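Local structure of taurine:2-oxoglutarate aminotransferase (Bifidobacterium kashiwanohense PV20-2, 6JIX) at residues Ala364-Val376 with Glu413-Thr425. The protein probably transfers the amino group of taurine to 2-oxoglutarate, using pyridoxal 5'-phosphate as cofactor. Numbering follows the deposited sequence.
Sequences ARCIGLFSALTIV and ETNINICPPLIIT
Leu373 and Ile416 exchange backbone hydrogen bonds, Leu373 N to Ile416 O at 2.9 Å and the return bond from Ile416 N to Leu373 O, within the antiparallel pairing of strands 370-376 and 415-418. At the next hydrogen-bonded pair Ile418 N donates to Ser371 O, and Ser371 OG adds a bond to a lone pair of Ile418 O at 2.6 Å. At the other end Thr414 OG1 gives its proton to Ile375 O, 2.8 Å away. On the face that carries Ser371 and Ile418, Leu373 CG meets Ile418 CD1; near Thr414, Ile375 CG1 lies against Ile416 CG1 (3.8 Å). In the turn before strand 370-376, Leu369 CD1 rests against Pro421 O, Leu422 and Ile424 CG2, with CD2 on Pro420 CG. Cys419 SG makes an oblique sulfur-aromatic contact with Phe370, 3.7 Å from CD1. On the face of Ala372 and Thr374, Arg365 bends at chi3 (-60°), and both NH1 and NH2 converge on Thr374 OG1; Glu363 forms a salt bridge with NH1. A leucine in place of Arg365 would probably leave Glu363 without this countercharge, and Thr374 OG1 and the carbonyls of Gly226 and Val227 without these donors. Strand 361-367 completes this small C-terminal sheet of the fold-type I aminotransferase, which places the Phe370 side chain about 7 Å from pyridoxal phosphate; helix 336-357 covers Leu373 and Ile418, helix 395-404 Ile375 and Ile416, and helix 54-57 meets Phe370 and Cys419.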
ATOM      1  N   ALA A 364      13.894   6.028 -30.754  1.00 28.59           N
ATOM      2  CA  ALA A 364      12.897   5.031 -30.418  1.00 26.99           C
ATOM      3  C   ALA A 364      13.591   3.962 -29.600  1.00 31.31           C
ATOM      4  O   ALA A 364      14.693   3.526 -29.946  1.00 32.64           O
ATOM      5  CB  ALA A 364      12.253   4.418 -31.670  1.00 26.99           C
ATOM      6  N   ARG A 365      12.981   3.590 -28.491  1.00 29.07           N
ATOM      7  CA  ARG A 365      13.457   2.484 -27.690  1.00 26.39           C
ATOM      8  C   ARG A 365      12.299   1.512 -27.547  1.00 26.16           C
ATOM      9  O   ARG A 365      11.149   1.926 -27.390  1.00 26.17           O
ATOM     10  CB  ARG A 365      13.961   2.966 -26.331  1.00 29.22           C
ATOM     11  CG  ARG A 365      15.171   3.896 -26.426  1.00 32.27           C
ATOM     12  CD  ARG A 365      15.471   4.602 -25.115  1.00 25.66           C
ATOM     13  NE  ARG A 365      14.341   5.414 -24.681  1.00 26.76           N
ATOM     14  CZ  ARG A 365      13.957   6.549 -25.261  1.00 31.09           C
ATOM     15  NH1 ARG A 365      14.619   7.036 -26.313  1.00 31.79           N
ATOM     16  NH2 ARG A 365      12.908   7.209 -24.785  1.00 24.88           N
ATOM     17  N   CYS A 366      12.599   0.224 -27.623  1.00 23.80           N
ATOM     18  CA  CYS A 366      11.557  -0.788 -27.553  1.00 25.83           C
ATOM     19  C   CYS A 366      12.224  -2.098 -27.204  1.00 27.12           C
ATOM     20  O   CYS A 366      13.115  -2.533 -27.934  1.00 26.94           O
ATOM     21  CB  CYS A 366      10.798  -0.919 -28.883  1.00 29.57           C
ATOM     22  SG  CYS A 366       9.669  -2.392 -28.960  1.00 35.21           S
ATOM     23  N   ILE A 367      11.788  -2.724 -26.113  1.00 28.26           N
ATOM     24  CA  ILE A 367      12.114  -4.112 -25.813  1.00 28.09           C
ATOM     25  C   ILE A 367      10.818  -4.821 -25.443  1.00 30.43           C
ATOM     26  O   ILE A 367      10.103  -4.381 -24.535  1.00 30.16           O
ATOM     27  CB  ILE A 367      13.152  -4.229 -24.688  1.00 25.56           C
ATOM     28  CG1 ILE A 367      13.596  -5.681 -24.537  1.00 23.67           C
ATOM     29  CG2 ILE A 367      12.610  -3.655 -23.402  1.00 24.78           C
ATOM     30  CD1 ILE A 367      14.773  -5.821 -23.632  1.00 18.93           C
ATOM     31  N   GLY A 368      10.510  -5.911 -26.150  1.00 33.94           N
ATOM     32  CA  GLY A 368       9.199  -6.531 -26.010  1.00 31.02           C
ATOM     33  C   GLY A 368       8.106  -5.546 -26.389  1.00 30.48           C
ATOM     34  O   GLY A 368       8.119  -4.922 -27.459  1.00 31.23           O
ATOM     35  N   LEU A 369       7.123  -5.409 -25.519  1.00 28.37           N
ATOM     36  CA  LEU A 369       6.101  -4.389 -25.686  1.00 31.37           C
ATOM     37  C   LEU A 369       6.321  -3.248 -24.689  1.00 27.68           C
ATOM     38  O   LEU A 369       5.376  -2.696 -24.130  1.00 27.26           O
ATOM     39  CB  LEU A 369       4.709  -5.009 -25.575  1.00 32.03           C
ATOM     40  CG  LEU A 369       4.386  -5.934 -26.759  1.00 25.90           C
ATOM     41  CD1 LEU A 369       3.119  -6.738 -26.535  1.00 26.12           C
ATOM     42  CD2 LEU A 369       4.281  -5.128 -28.040  1.00 25.41           C
ATOM     43  N   PHE A 370       7.593  -2.906 -24.461  1.00 26.13           N
ATOM     44  CA  PHE A 370       8.049  -1.851 -23.550  1.00 26.07           C
ATOM     45  C   PHE A 370       8.836  -0.840 -24.391  1.00 28.92           C
ATOM     46  O   PHE A 370      10.010  -1.066 -24.712  1.00 28.64           O
ATOM     47  CB  PHE A 370       8.910  -2.459 -22.439  1.00 25.45           C
ATOM     48  CG  PHE A 370       8.980  -1.637 -21.182  1.00 25.30           C
ATOM     49  CD1 PHE A 370       7.883  -0.903 -20.738  1.00 25.96           C
ATOM     50  CD2 PHE A 370      10.145  -1.615 -20.424  1.00 23.94           C
ATOM     51  CE1 PHE A 370       7.959  -0.148 -19.556  1.00 23.17           C
ATOM     52  CE2 PHE A 370      10.226  -0.864 -19.248  1.00 23.25           C
ATOM     53  CZ  PHE A 370       9.133  -0.128 -18.815  1.00 21.13           C
ATOM     54  N   SER A 371       8.217   0.292 -24.722  1.00 27.95           N
ATOM     55  CA  SER A 371       8.762   1.144 -25.772  1.00 26.16           C
ATOM     56  C   SER A 371       8.398   2.597 -25.519  1.00 22.96           C
ATOM     57  O   SER A 371       7.422   2.897 -24.825  1.00 25.64           O
ATOM     58  CB  SER A 371       8.237   0.714 -27.150  1.00 23.79           C
ATOM     59  OG  SER A 371       6.983   1.328 -27.420  1.00 19.79           O
ATOM     60  N   ALA A 372       9.188   3.495 -26.113  1.00 18.97           N
ATOM     61  CA  ALA A 372       8.973   4.930 -25.976  1.00 22.50           C
ATOM     62  C   ALA A 372       9.657   5.681 -27.114  1.00 27.54           C
ATOM     63  O   ALA A 372      10.664   5.230 -27.670  1.00 29.44           O
ATOM     64  CB  ALA A 372       9.488   5.448 -24.626  1.00 20.65           C
ATOM     65  N   LEU A 373       9.111   6.849 -27.431  1.00 25.08           N
ATOM     66  CA  LEU A 373       9.698   7.775 -28.385  1.00 24.78           C
ATOM     67  C   LEU A 373      10.156   9.038 -27.663  1.00 32.03           C
ATOM     68  O   LEU A 373       9.416   9.592 -26.832  1.00 27.26           O
ATOM     69  CB  LEU A 373       8.693   8.136 -29.473  1.00 25.44           C
ATOM     70  CG  LEU A 373       8.154   6.969 -30.307  1.00 29.77           C
ATOM     71  CD1 LEU A 373       7.178   7.489 -31.365  1.00 27.85           C
ATOM     72  CD2 LEU A 373       9.278   6.141 -30.937  1.00 23.41           C
ATOM     73  N   THR A 374      11.376   9.490 -27.970  1.00 30.25           N
ATOM     74  CA  THR A 374      11.833  10.799 -27.517  1.00 29.04           C
ATOM     75  C   THR A 374      11.406  11.853 -28.533  1.00 30.06           C
ATOM     76  O   THR A 374      11.835  11.822 -29.693  1.00 34.09           O
ATOM     77  CB  THR A 374      13.342  10.831 -27.305  1.00 26.93           C
ATOM     78  OG1 THR A 374      13.711   9.849 -26.327  1.00 25.20           O
ATOM     79  CG2 THR A 374      13.727  12.198 -26.799  1.00 27.11           C
ATOM     80  N   ILE A 375      10.554  12.774 -28.095  1.00 30.80           N
ATOM     81  CA  ILE A 375      10.026  13.840 -28.939  1.00 32.70           C
ATOM     82  C   ILE A 375      10.932  15.061 -28.809  1.00 39.35           C
ATOM     83  O   ILE A 375      11.284  15.480 -27.698  1.00 35.62           O
ATOM     84  CB  ILE A 375       8.579  14.174 -28.539  1.00 31.90           C
ATOM     85  CG1 ILE A 375       7.743  12.895 -28.508  1.00 30.22           C
ATOM     86  CG2 ILE A 375       7.976  15.175 -29.492  1.00 35.45           C
ATOM     87  CD1 ILE A 375       7.857  12.055 -29.763  1.00 24.83           C
ATOM     88  N   VAL A 376      11.304  15.643 -29.943  1.00 40.25           N
ATOM     89  CA  VAL A 376      12.246  16.752 -29.970  1.00 38.44           C
ATOM     90  C   VAL A 376      11.629  17.929 -30.714  1.00 42.02           C
ATOM     91  O   VAL A 376      10.828  17.752 -31.637  1.00 40.27           O
ATOM     92  CB  VAL A 376      13.581  16.347 -30.627  1.00 38.27           C
ATOM     93  CG1 VAL A 376      14.312  15.299 -29.782  1.00 35.01           C
ATOM     94  CG2 VAL A 376      13.325  15.845 -32.036  1.00 37.09           C
ATOM     95  N   GLU A 413       8.008  13.561 -18.949  1.00 24.65           N
ATOM     96  CA  GLU A 413       9.100  14.368 -19.499  1.00 29.53           C
ATOM     97  C   GLU A 413       8.853  14.585 -20.989  1.00 32.28           C
ATOM     98  O   GLU A 413       7.831  15.200 -21.348  1.00 30.98           O
ATOM     99  CB  GLU A 413      10.428  13.684 -19.154  1.00 28.27           C
ATOM    100  CG  GLU A 413      10.836  13.772 -17.691  1.00 29.78           C
ATOM    101  CD  GLU A 413      10.245  14.981 -16.976  1.00 34.33           C
ATOM    102  OE1 GLU A 413      10.343  16.122 -17.501  1.00 35.58           O
ATOM    103  OE2 GLU A 413       9.684  14.782 -15.877  1.00 31.95           O
ATOM    104  N   THR A 414       9.743  14.141 -21.876  1.00 25.47           N
ATOM    105  CA  THR A 414       9.698  14.433 -23.301  1.00 30.22           C
ATOM    106  C   THR A 414       9.339  13.189 -24.108  1.00 33.08           C
ATOM    107  O   THR A 414       9.652  13.116 -25.301  1.00 30.07           O
ATOM    108  CB  THR A 414      11.046  15.023 -23.771  1.00 34.00           C
ATOM    109  OG1 THR A 414      10.874  15.840 -24.934  1.00 33.18           O
ATOM    110  CG2 THR A 414      12.068  13.945 -24.119  1.00 28.96           C
ATOM    111  N   ASN A 415       8.681  12.207 -23.474  1.00 35.80           N
ATOM    112  CA  ASN A 415       8.459  10.899 -24.077  1.00 29.18           C
ATOM    113  C   ASN A 415       6.989  10.582 -24.256  1.00 25.53           C
ATOM    114  O   ASN A 415       6.125  11.054 -23.513  1.00 29.22           O
ATOM    115  CB  ASN A 415       9.090   9.789 -23.253  1.00 20.98           C
ATOM    116  CG  ASN A 415      10.513  10.088 -22.923  1.00 26.61           C
ATOM    117  OD1 ASN A 415      10.828  10.563 -21.819  1.00 26.92           O
ATOM    118  ND2 ASN A 415      11.394   9.875 -23.894  1.00 28.25           N
ATOM    119  N   ILE A 416       6.738   9.759 -25.267  1.00 29.08           N
ATOM    120  CA  ILE A 416       5.486   9.043 -25.436  1.00 29.44           C
ATOM    121  C   ILE A 416       5.781   7.573 -25.202  1.00 29.70           C
ATOM    122  O   ILE A 416       6.697   7.009 -25.814  1.00 29.89           O
ATOM    123  CB  ILE A 416       4.869   9.274 -26.827  1.00 27.04           C
ATOM    124  CG1 ILE A 416       4.837  10.772 -27.148  1.00 29.65           C
ATOM    125  CG2 ILE A 416       3.469   8.733 -26.841  1.00 28.32           C
ATOM    126  CD1 ILE A 416       4.242  11.117 -28.482  1.00 22.39           C
ATOM    127  N   ASN A 417       5.033   6.963 -24.294  1.00 30.68           N
ATOM    128  CA  ASN A 417       5.143   5.529 -24.097  1.00 32.71           C
ATOM    129  C   ASN A 417       4.262   4.799 -25.092  1.00 32.46           C
ATOM    130  O   ASN A 417       3.194   5.283 -25.481  1.00 34.50           O
ATOM    131  CB  ASN A 417       4.726   5.127 -22.681  1.00 30.96           C
ATOM    132  CG  ASN A 417       5.583   5.779 -21.619  1.00 33.80           C
ATOM    133  OD1 ASN A 417       6.794   5.918 -21.793  1.00 28.10           O
ATOM    134  ND2 ASN A 417       4.961   6.179 -20.505  1.00 33.54           N
ATOM    135  N   ILE A 418       4.715   3.619 -25.496  1.00 26.13           N
ATOM    136  CA  ILE A 418       3.868   2.664 -26.184  1.00 26.03           C
ATOM    137  C   ILE A 418       4.099   1.334 -25.479  1.00 28.65           C
ATOM    138  O   ILE A 418       5.137   0.690 -25.665  1.00 27.82           O
ATOM    139  CB  ILE A 418       4.148   2.583 -27.684  1.00 27.83           C
ATOM    140  CG1 ILE A 418       3.927   3.958 -28.324  1.00 28.66           C
ATOM    141  CG2 ILE A 418       3.209   1.576 -28.321  1.00 29.76           C
ATOM    142  CD1 ILE A 418       5.221   4.793 -28.505  1.00 26.73           C
ATOM    143  N   CYS A 419       3.150   0.944 -24.628  1.00 27.49           N
ATOM    144  CA  CYS A 419       3.240  -0.269 -23.819  1.00 25.23           C
ATOM    145  C   CYS A 419       1.881  -0.950 -23.849  1.00 32.18           C
ATOM    146  O   CYS A 419       1.166  -1.000 -22.838  1.00 31.92           O
ATOM    147  CB  CYS A 419       3.656   0.065 -22.386  1.00 26.59           C
ATOM    148  SG  CYS A 419       5.138   1.069 -22.244  1.00 26.72           S
ATOM    149  N   PRO A 420       1.497  -1.501 -25.002  1.00 29.43           N
ATOM    150  CA  PRO A 420       0.167  -2.111 -25.141  1.00 22.68           C
ATOM    151  C   PRO A 420       0.080  -3.427 -24.392  1.00 24.10           C
ATOM    152  O   PRO A 420       1.104  -4.038 -24.056  1.00 26.51           O
ATOM    153  CB  PRO A 420       0.038  -2.328 -26.656  1.00 29.85           C
ATOM    154  CG  PRO A 420       1.469  -2.488 -27.121  1.00 30.04           C
ATOM    155  CD  PRO A 420       2.276  -1.559 -26.255  1.00 29.21           C
ATOM    156  N   PRO A 421      -1.129  -3.909 -24.119  1.00 25.08           N
ATOM    157  CA  PRO A 421      -1.260  -5.180 -23.399  1.00 26.50           C
ATOM    158  C   PRO A 421      -0.544  -6.311 -24.124  1.00 25.10           C
ATOM    159  O   PRO A 421      -0.529  -6.375 -25.355  1.00 23.92           O
ATOM    160  CB  PRO A 421      -2.775  -5.406 -23.348  1.00 23.08           C
ATOM    161  CG  PRO A 421      -3.357  -4.041 -23.523  1.00 22.38           C
ATOM    162  CD  PRO A 421      -2.434  -3.317 -24.440  1.00 21.71           C
ATOM    163  N   LEU A 422       0.056  -7.204 -23.329  1.00 23.52           N
ATOM    164  CA  LEU A 422       0.834  -8.321 -23.838  1.00 22.33           C
ATOM    165  C   LEU A 422       0.007  -9.266 -24.689  1.00 28.00           C
ATOM    166  O   LEU A 422       0.590 -10.114 -25.372  1.00 32.07           O
ATOM    167  CB  LEU A 422       1.454  -9.101 -22.672  1.00 23.65           C
ATOM    168  CG  LEU A 422       2.330  -8.273 -21.713  1.00 26.87           C
ATOM    169  CD1 LEU A 422       3.253  -9.143 -20.873  1.00 23.05           C
ATOM    170  CD2 LEU A 422       3.135  -7.239 -22.492  1.00 24.37           C
ATOM    171  N   ILE A 423      -1.326  -9.150 -24.670  1.00 25.25           N
ATOM    172  CA  ILE A 423      -2.173 -10.009 -25.491  1.00 27.62           C
ATOM    173  C   ILE A 423      -2.540  -9.369 -26.819  1.00 26.04           C
ATOM    174  O   ILE A 423      -3.269  -9.987 -27.606  1.00 25.85           O
ATOM    175  CB  ILE A 423      -3.477 -10.419 -24.762  1.00 24.75           C
ATOM    176  CG1 ILE A 423      -4.343  -9.194 -24.462  1.00 19.13           C
ATOM    177  CG2 ILE A 423      -3.177 -11.220 -23.502  1.00 23.49           C
ATOM    178  CD1 ILE A 423      -5.625  -9.537 -23.760  1.00 21.27           C
ATOM    179  N   ILE A 424      -2.102  -8.132 -27.075  1.00 25.59           N
ATOM    180  CA  ILE A 424      -2.405  -7.496 -28.350  1.00 29.10           C
ATOM    181  C   ILE A 424      -1.913  -8.375 -29.509  1.00 30.80           C
ATOM    182  O   ILE A 424      -0.874  -9.045 -29.425  1.00 27.72           O
ATOM    183  CB  ILE A 424      -1.794  -6.086 -28.410  1.00 27.40           C
ATOM    184  CG1 ILE A 424      -2.606  -5.204 -29.369  1.00 26.04           C
ATOM    185  CG2 ILE A 424      -0.326  -6.157 -28.795  1.00 29.03           C
ATOM    186  CD1 ILE A 424      -2.142  -3.768 -29.412  1.00 29.35           C
ATOM    187  N   THR A 425      -2.660  -8.367 -30.604  1.00 30.18           N
ATOM    188  CA  THR A 425      -2.340  -9.197 -31.753  1.00 31.91           C
ATOM    189  C   THR A 425      -1.701  -8.332 -32.820  1.00 31.74           C
ATOM    190  O   THR A 425      -1.793  -7.100 -32.780  1.00 33.50           O
ATOM    191  CB  THR A 425      -3.599  -9.865 -32.303  1.00 31.91           C
ATOM    192  OG1 THR A 425      -4.483  -8.851 -32.803  1.00 30.48           O
ATOM    193  CG2 THR A 425      -4.287 -10.662 -31.196  1.00 22.70           C
TER